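Plantazolicin methyltransferase BamL (Bacillus amyloliquefaciens subsp. plantarum, PDB 5DLY) binds S-adenosyl-L-homocysteine and a monoazolic desmethylplantazolicin analogue, consistent with N-methylating desmethylplantazolicin to give the antibiotic plantazolicin. Local coordinates at residues V201-K204 / G208-F211. Numbering follows the deposited sequence.
Sequences VVTK and GVSF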
loop_
_atom_site.group_PDB
_atom_site.type_symbol
_atom_site.label_atom_id
_atom_site.label_comp_id
_atom_site.label_asym_id
_atom_site.label_seq_id
_atom_site.Cartn_x
_atom_site.Cartn_y
_atom_site.Cartn_z
ATOM N N VAL A 201 4.111 -16.415 -7.485
ATOM C CA VAL A 201 5.149 -16.433 -8.512
ATOM C C VAL A 201 6.423 -15.697 -8.085
ATOM O O VAL A 201 7.534 -16.182 -8.314
ATOM C CB VAL A 201 4.584 -15.948 -9.865
ATOM C CG1 VAL A 201 5.687 -15.638 -10.861
ATOM C CG2 VAL A 201 3.645 -17.008 -10.423
ATOM N N VAL A 202 6.265 -14.549 -7.429
ATOM C CA VAL A 202 7.419 -13.739 -7.039
ATOM C C VAL A 202 8.116 -14.240 -5.767
ATOM O O VAL A 202 9.221 -13.793 -5.455
ATOM C CB VAL A 202 7.071 -12.231 -6.901
ATOM C CG1 VAL A 202 6.466 -11.693 -8.190
ATOM C CG2 VAL A 202 6.151 -11.987 -5.712
ATOM N N THR A 203 7.481 -15.162 -5.039
ATOM C CA THR A 203 8.081 -15.704 -3.814
ATOM C C THR A 203 8.533 -17.161 -3.906
ATOM O O THR A 203 9.371 -17.582 -3.124
ATOM C CB THR A 203 7.165 -15.575 -2.578
ATOM O OG1 THR A 203 5.954 -16.320 -2.778
ATOM C CG2 THR A 203 6.845 -14.111 -2.279
ATOM N N LYS A 204 7.983 -17.920 -4.851
ATOM C CA LYS A 204 8.213 -19.378 -4.886
ATOM C C LYS A 204 9.679 -19.808 -5.074
ATOM O O LYS A 204 10.059 -20.897 -4.638
ATOM C CB LYS A 204 7.290 -20.061 -5.905
ATOM C CG LYS A 204 7.589 -19.738 -7.358
ATOM C CD LYS A 204 6.469 -20.221 -8.266
ATOM C CE LYS A 204 6.864 -20.102 -9.727
ATOM N NZ LYS A 204 7.847 -21.147 -10.130
ATOM N N GLY A 208 13.282 -18.567 2.088
ATOM C CA GLY A 208 12.961 -17.878 3.343
ATOM C C GLY A 208 11.956 -16.753 3.165
ATOM O O GLY A 208 11.734 -15.963 4.084
ATOM N N VAL A 209 11.359 -16.690 1.975
ATOM C CA VAL A 209 10.386 -15.650 1.639
ATOM C C VAL A 209 9.024 -16.274 1.337
ATOM O O VAL A 209 8.883 -17.081 0.417
ATOM C CB VAL A 209 10.852 -14.801 0.439
ATOM C CG1 VAL A 209 9.810 -13.744 0.097
ATOM C CG2 VAL A 209 12.198 -14.148 0.732
ATOM N N SER A 210 8.018 -15.880 2.115
ATOM C CA SER A 210 6.676 -16.441 1.989
ATOM C C SER A 210 5.673 -15.342 1.674
ATOM O O SER A 210 6.030 -14.170 1.647
ATOM C CB SER A 210 6.289 -17.147 3.293
ATOM O OG SER A 210 6.261 -16.222 4.367
ATOM N N PHE A 211 4.426 -15.721 1.418
ATOM C CA PHE A 211 3.374 -14.735 1.179
ATOM C C PHE A 211 2.073 -15.076 1.888
ATOM O O PHE A 211 1.831 -16.219 2.266
ATOM C CB PHE A 211 3.126 -14.524 -0.328
ATOM C CG PHE A 211 2.209 -15.543 -0.955
ATOM C CD1 PHE A 211 2.712 -16.746 -1.450
ATOM C CD2 PHE A 211 0.841 -15.292 -1.067
ATOM C CE1 PHE A 211 1.865 -17.681 -2.032
ATOM C CE2 PHE A 211 -0.011 -16.223 -1.647
ATOM C CZ PHE A 211 0.505 -17.419 -2.133
#
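Two first torsions bring Thr203 against Val209. In Thr203, chi1 of 62° sets OG1 between the backbone N and carbonyl carbon and turns CG2 beside the N; in Val209, chi1 of 179° swings CG1 opposite the N, and the two methyls meet. The fold is the Rossmann-like one of class I AdoMet-dependent methyltransferases, supported by the strand order 3-2-1-4-5-7-6. Here helix 192-203, through a short loop, leads into edge strand 209-214 and packs against it. The backbones are closest at Thr203 and Val209, whose CA atoms lie 5.9 Å apart. Strand alternation appears in the CB directions: Val209 and Phe211 face the helix, whereas Ser210 points away.

Contact across the pair is by van der Waals packing. The Thr203 methyl CG2 meets Val209 CG1 at 3.8 Å, with the two side chains running obliquely past one another. The same CG2 is 4.0 Å from Ser210 O, and Thr203 CB lies 3.8 Å from Val209 O, so the carbon side of the threonine rests along the strand backbone. The carbonyl atoms Thr203 O and Val209 O approach to 3.6 Å, but neither carries a hydrogen to share. Ile262 of strand 258-265 touches both Thr203 and Val209, adding to the aliphatic packing, while backbone hydrogen bonds tie Gly208 to Asn265 and Ser210 to Ile263.

The polar branch of Thr203 is satisfied within its own helix: OG1 hydrogen-bonds Leu199 O, with His200 O as a weak secondary acceptor. The main bond, to Leu199 O, would keep the hydroxyl beside the Phe211 ring, which also packs on the side chains of Leu199 and His200. Thr203 and Phe211 cross at about a right angle, with OG1 3.5 Å from Phe211 CD1.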